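Local coordinates for mandelate racemase/muconate lactonizing enzyme-like protein (Rubrobacter xylanophilus DSM 9941, PDB 3CYJ) that belongs to the enolase superfamily, pairing an N-terminal capping domain with a TIM-barrel-like domain that holds a sodium ion in this structure, at residues R236-Y250 with L260-R273. Sequence-based numbering, arbitrary orientation.
Sequences RDRGPGGVAIAAGEY and LAGCVDILQADVTR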
loop_
_atom_site.group_PDB
_atom_site.type_symbol
_atom_site.label_atom_id
_atom_site.label_comp_id
_atom_site.label_asym_id
_atom_site.label_seq_id
_atom_site.Cartn_x
_atom_site.Cartn_y
_atom_site.Cartn_z
ATOM N N ARG A 236 -17.393 -4.179 -4.323
ATOM C CA ARG A 236 -17.083 -5.348 -3.473
ATOM C C ARG A 236 -17.070 -4.912 -1.996
ATOM O O ARG A 236 -17.767 -5.480 -1.184
ATOM C CB ARG A 236 -15.748 -5.957 -3.887
ATOM C CG ARG A 236 -15.556 -7.389 -3.449
ATOM C CD ARG A 236 -14.959 -7.468 -2.103
ATOM N NE ARG A 236 -13.815 -6.561 -1.896
ATOM C CZ ARG A 236 -12.555 -6.779 -2.283
ATOM N NH1 ARG A 236 -12.196 -7.869 -2.952
ATOM N NH2 ARG A 236 -11.649 -5.877 -1.989
ATOM N N ASP A 237 -16.332 -3.845 -1.693
ATOM C CA ASP A 237 -16.187 -3.375 -0.334
ATOM C C ASP A 237 -17.434 -2.749 0.237
ATOM O O ASP A 237 -17.650 -2.875 1.419
ATOM C CB ASP A 237 -15.080 -2.341 -0.245
ATOM C CG ASP A 237 -13.720 -2.886 -0.653
ATOM O OD1 ASP A 237 -13.505 -4.106 -0.578
ATOM O OD2 ASP A 237 -12.859 -2.080 -1.073
ATOM N N ARG A 238 -18.268 -2.079 -0.559
ATOM C CA ARG A 238 -19.306 -1.234 0.015
ATOM C C ARG A 238 -20.716 -1.793 -0.203
ATOM O O ARG A 238 -21.663 -1.373 0.487
ATOM C CB ARG A 238 -19.232 0.180 -0.617
ATOM C CG ARG A 238 -18.134 1.115 -0.116
ATOM C CD ARG A 238 -18.458 1.751 1.281
ATOM N NE ARG A 238 -19.846 2.217 1.457
ATOM C CZ ARG A 238 -20.331 3.382 0.982
ATOM N NH1 ARG A 238 -19.548 4.240 0.282
ATOM N NH2 ARG A 238 -21.618 3.689 1.202
ATOM N N GLY A 239 -20.883 -2.703 -1.179
ATOM C CA GLY A 239 -22.192 -3.237 -1.475
ATOM C C GLY A 239 -22.783 -4.031 -0.299
ATOM O O GLY A 239 -22.045 -4.463 0.584
ATOM N N PRO A 240 -24.099 -4.280 -0.320
ATOM C CA PRO A 240 -24.821 -4.950 0.750
ATOM C C PRO A 240 -24.362 -6.409 0.952
ATOM O O PRO A 240 -23.929 -7.082 -0.036
ATOM C CB PRO A 240 -26.297 -4.959 0.250
ATOM C CG PRO A 240 -26.335 -4.210 -0.989
ATOM C CD PRO A 240 -24.929 -4.149 -1.528
ATOM N N GLY A 241 -24.455 -6.885 2.200
ATOM C CA GLY A 241 -24.149 -8.266 2.495
ATOM C C GLY A 241 -25.161 -9.118 1.755
ATOM O O GLY A 241 -26.323 -8.714 1.577
ATOM N N GLY A 242 -24.717 -10.285 1.287
ATOM C CA GLY A 242 -25.565 -11.200 0.539
ATOM C C GLY A 242 -25.772 -10.839 -0.935
ATOM O O GLY A 242 -26.467 -11.566 -1.656
ATOM N N VAL A 243 -25.214 -9.724 -1.412
ATOM C CA VAL A 243 -25.260 -9.499 -2.870
ATOM C C VAL A 243 -23.853 -9.733 -3.427
ATOM O O VAL A 243 -22.962 -8.943 -3.191
ATOM C CB VAL A 243 -25.801 -8.078 -3.259
ATOM C CG1 VAL A 243 -25.812 -7.823 -4.835
ATOM C CG2 VAL A 243 -27.185 -7.857 -2.669
ATOM N N ALA A 244 -23.648 -10.822 -4.138
ATOM C CA ALA A 244 -22.316 -11.073 -4.691
ATOM C C ALA A 244 -21.974 -10.195 -5.922
ATOM O O ALA A 244 -22.780 -10.031 -6.848
ATOM C CB ALA A 244 -22.175 -12.536 -5.028
ATOM N N ILE A 245 -20.810 -9.569 -5.889
ATOM C CA ILE A 245 -20.376 -8.757 -7.023
ATOM C C ILE A 245 -19.642 -9.673 -7.955
ATOM O O ILE A 245 -18.674 -10.263 -7.551
ATOM C CB ILE A 245 -19.506 -7.540 -6.580
ATOM C CG1 ILE A 245 -20.298 -6.596 -5.624
ATOM C CG2 ILE A 245 -18.960 -6.780 -7.792
ATOM C CD1 ILE A 245 -21.651 -5.947 -6.236
ATOM N N ALA A 246 -20.125 -9.848 -9.193
ATOM C CA ALA A 246 -19.474 -10.792 -10.149
ATOM C C ALA A 246 -18.985 -10.102 -11.443
ATOM O O ALA A 246 -19.604 -9.138 -11.925
ATOM C CB ALA A 246 -20.420 -11.939 -10.522
ATOM N N ALA A 247 -17.890 -10.623 -12.016
ATOM C CA ALA A 247 -17.373 -10.084 -13.273
ATOM C C ALA A 247 -16.436 -11.078 -13.889
ATOM O O ALA A 247 -16.020 -11.993 -13.208
ATOM C CB ALA A 247 -16.684 -8.755 -13.035
ATOM N N GLY A 248 -16.123 -10.925 -15.177
ATOM C CA GLY A 248 -15.101 -11.757 -15.771
ATOM C C GLY A 248 -15.116 -12.245 -17.200
ATOM O O GLY A 248 -14.094 -12.814 -17.664
ATOM N N GLU A 249 -16.211 -12.095 -17.928
ATOM C CA GLU A 249 -16.158 -12.558 -19.348
ATOM C C GLU A 249 -15.067 -12.047 -20.336
ATOM O O GLU A 249 -14.764 -12.730 -21.309
ATOM C CB GLU A 249 -17.500 -12.401 -20.027
ATOM C CG GLU A 249 -18.140 -11.035 -19.797
ATOM C CD GLU A 249 -19.287 -10.809 -20.722
ATOM O OE1 GLU A 249 -20.283 -10.140 -20.345
ATOM O OE2 GLU A 249 -19.188 -11.328 -21.852
ATOM N N TYR A 250 -14.475 -10.881 -20.125
ATOM C CA TYR A 250 -13.626 -10.349 -21.193
ATOM C C TYR A 250 -12.131 -10.467 -21.011
ATOM O O TYR A 250 -11.401 -9.893 -21.791
ATOM C CB TYR A 250 -13.975 -8.892 -21.477
ATOM C CG TYR A 250 -15.437 -8.705 -21.849
ATOM C CD1 TYR A 250 -15.951 -9.242 -23.034
ATOM C CD2 TYR A 250 -16.307 -8.014 -21.013
ATOM C CE1 TYR A 250 -17.311 -9.060 -23.375
ATOM C CE2 TYR A 250 -17.641 -7.832 -21.353
ATOM C CZ TYR A 250 -18.138 -8.356 -22.525
ATOM O OH TYR A 250 -19.468 -8.195 -22.837
ATOM N N LEU A 260 -8.447 -9.416 -11.662
ATOM C CA LEU A 260 -9.896 -9.408 -11.359
ATOM C C LEU A 260 -10.232 -10.124 -10.047
ATOM O O LEU A 260 -11.041 -9.619 -9.300
ATOM C CB LEU A 260 -10.687 -10.060 -12.481
ATOM C CG LEU A 260 -12.176 -9.768 -12.516
ATOM C CD1 LEU A 260 -12.392 -8.256 -12.571
ATOM C CD2 LEU A 260 -12.821 -10.433 -13.736
ATOM N N ALA A 261 -9.580 -11.277 -9.771
ATOM C CA ALA A 261 -9.852 -12.068 -8.570
ATOM C C ALA A 261 -9.691 -11.222 -7.328
ATOM O O ALA A 261 -10.376 -11.435 -6.349
ATOM C CB ALA A 261 -8.992 -13.314 -8.492
ATOM N N GLY A 262 -8.811 -10.234 -7.334
ATOM C CA GLY A 262 -8.699 -9.371 -6.147
ATOM C C GLY A 262 -9.787 -8.315 -6.007
ATOM O O GLY A 262 -9.725 -7.528 -5.062
ATOM N N CYS A 263 -10.793 -8.295 -6.901
ATOM C CA CYS A 263 -11.754 -7.164 -6.959
ATOM C C CYS A 263 -13.180 -7.544 -6.832
ATOM O O CYS A 263 -14.015 -6.648 -6.696
ATOM C CB CYS A 263 -11.685 -6.438 -8.320
ATOM S SG CYS A 263 -10.136 -5.712 -8.596
ATOM N N VAL A 264 -13.479 -8.838 -6.962
ATOM C CA VAL A 264 -14.871 -9.338 -7.019
ATOM C C VAL A 264 -15.158 -10.359 -5.932
ATOM O O VAL A 264 -14.216 -10.871 -5.302
ATOM C CB VAL A 264 -15.216 -10.031 -8.390
ATOM C CG1 VAL A 264 -15.144 -9.031 -9.557
ATOM C CG2 VAL A 264 -14.314 -11.224 -8.673
ATOM N N ASP A 265 -16.455 -10.662 -5.727
ATOM C CA ASP A 265 -16.852 -11.783 -4.887
ATOM C C ASP A 265 -16.905 -13.086 -5.699
ATOM O O ASP A 265 -16.715 -14.184 -5.142
ATOM C CB ASP A 265 -18.227 -11.531 -4.241
ATOM C CG ASP A 265 -18.289 -10.197 -3.475
ATOM O OD1 ASP A 265 -17.461 -10.001 -2.556
ATOM O OD2 ASP A 265 -19.143 -9.338 -3.779
ATOM N N ILE A 266 -17.240 -12.988 -6.986
ATOM C CA ILE A 266 -17.385 -14.158 -7.829
ATOM C C ILE A 266 -16.699 -13.956 -9.194
ATOM O O ILE A 266 -16.966 -12.987 -9.889
ATOM C CB ILE A 266 -18.897 -14.554 -8.054
ATOM C CG1 ILE A 266 -19.625 -14.754 -6.719
ATOM C CG2 ILE A 266 -18.998 -15.847 -8.883
ATOM C CD1 ILE A 266 -20.988 -15.289 -6.826
ATOM N N LEU A 267 -15.800 -14.875 -9.561
ATOM C CA LEU A 267 -15.059 -14.754 -10.787
ATOM C C LEU A 267 -15.780 -15.527 -11.889
ATOM O O LEU A 267 -16.276 -16.636 -11.651
ATOM C CB LEU A 267 -13.643 -15.268 -10.592
ATOM C CG LEU A 267 -12.696 -15.220 -11.822
ATOM C CD1 LEU A 267 -12.590 -13.832 -12.314
ATOM C CD2 LEU A 267 -11.312 -15.590 -11.483
ATOM N N GLN A 268 -15.847 -14.945 -13.084
ATOM C CA GLN A 268 -16.488 -15.593 -14.199
ATOM C C GLN A 268 -15.510 -15.756 -15.320
ATOM O O GLN A 268 -14.625 -14.930 -15.491
ATOM C CB GLN A 268 -17.618 -14.737 -14.740
ATOM C CG GLN A 268 -18.638 -14.357 -13.718
ATOM C CD GLN A 268 -19.649 -13.387 -14.263
ATOM O OE1 GLN A 268 -20.778 -13.411 -13.857
ATOM N NE2 GLN A 268 -19.236 -12.504 -15.162
ATOM N N ALA A 269 -15.674 -16.824 -16.104
ATOM C CA ALA A 269 -15.021 -16.903 -17.393
ATOM C C ALA A 269 -15.913 -17.681 -18.381
ATOM O O ALA A 269 -16.878 -18.338 -18.001
ATOM C CB ALA A 269 -13.580 -17.467 -17.275
ATOM N N ASP A 270 -15.627 -17.527 -19.662
ATOM C CA ASP A 270 -16.443 -18.110 -20.712
ATOM C C ASP A 270 -15.537 -19.064 -21.445
ATOM O O ASP A 270 -14.548 -18.649 -22.041
ATOM C CB ASP A 270 -16.891 -16.962 -21.607
ATOM C CG ASP A 270 -17.735 -17.399 -22.814
ATOM O OD1 ASP A 270 -17.555 -18.514 -23.374
ATOM O OD2 ASP A 270 -18.547 -16.574 -23.239
ATOM N N VAL A 271 -15.849 -20.347 -21.376
ATOM C CA VAL A 271 -15.001 -21.368 -22.013
ATOM C C VAL A 271 -14.726 -21.097 -23.526
ATOM O O VAL A 271 -13.699 -21.545 -24.086
ATOM C CB VAL A 271 -15.584 -22.814 -21.811
ATOM C CG1 VAL A 271 -16.695 -23.076 -22.757
ATOM C CG2 VAL A 271 -14.550 -23.855 -22.015
ATOM N N THR A 272 -15.593 -20.328 -24.170
ATOM C CA THR A 272 -15.408 -20.064 -25.593
ATOM C C THR A 272 -14.559 -18.809 -25.838
ATOM O O THR A 272 -14.371 -18.368 -26.967
ATOM C CB THR A 272 -16.768 -20.045 -26.361
ATOM O OG1 THR A 272 -17.508 -18.856 -26.061
ATOM C CG2 THR A 272 -17.615 -21.289 -26.009
ATOM N N ARG A 273 -13.996 -18.256 -24.767
ATOM C CA ARG A 273 -13.222 -17.030 -24.908
ATOM C C ARG A 273 -11.917 -17.068 -24.159
ATOM O O ARG A 273 -10.962 -16.436 -24.579
ATOM C CB ARG A 273 -14.010 -15.848 -24.376
ATOM C CG ARG A 273 -15.190 -15.466 -25.180
ATOM C CD ARG A 273 -15.888 -14.435 -24.437
ATOM N NE ARG A 273 -16.806 -13.743 -25.285
ATOM C CZ ARG A 273 -17.754 -12.949 -24.814
ATOM N NH1 ARG A 273 -17.864 -12.777 -23.484
ATOM N NH2 ARG A 273 -18.571 -12.320 -25.665
HETATM O O HOH W 1 -13.884 -15.499 -20.446
#
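The carbonyl oxygen of Ile245 accepts two backbone N-H groups, from Asp265 N at 2.9 Å and from Ile266 N at 3.1 Å, joining strand 244-247 to the start of strand 266-269. Ile245 N in turn gives a nearly straight bond (164°) to the anti lone pair of Asp265 OD2, 2.7 Å away. With CG beside its own backbone N, the Asp265 carboxylate takes the place of a main-chain acceptor; its OD2 also forms a salt bridge with Lys202 of a second subunit. Arg236, bent at chi2 and chi3, passes its CG by Asp265 OD1, while NH1 reaches Gly262 O from above the carbonyl plane and NE and NH2 both hold Asp237 OD1.

Further along, Gln268 N donates to Ala247 O; Gln268 OE1 hydrogen-bonds with Tyr219 OH, and NE2 makes a weak bond to Glu221, one of the sodium ligands. Ala244 CB packs tightly on Ile266 CD1 (3.5 Å), and on the other face Ala247 CB meets Val264 CG1. Beyond the strands, Arg273 NH1 makes a salt bridge with Glu249 OE2, 2.6 Å away, meeting its anti lone pair; the oxygen lies in the guanidinium plane and the two flat groups are nearly coplanar, 21° apart. Glu249 is close to the sodium ion held by Asp194, Glu221 and Glu222, and the arginine probably offsets part of the negative charge gathered there. A water links Glu249 O to Asp270 N.

Strands 244-247 and 266-269 run parallel, at 25°, as neighbours in the barrel, joined by helix 254-261 in a beta-alpha-beta unit and flanked by strands 219-221 and 294-296, with helices 229-238 and 283-290 packed outside.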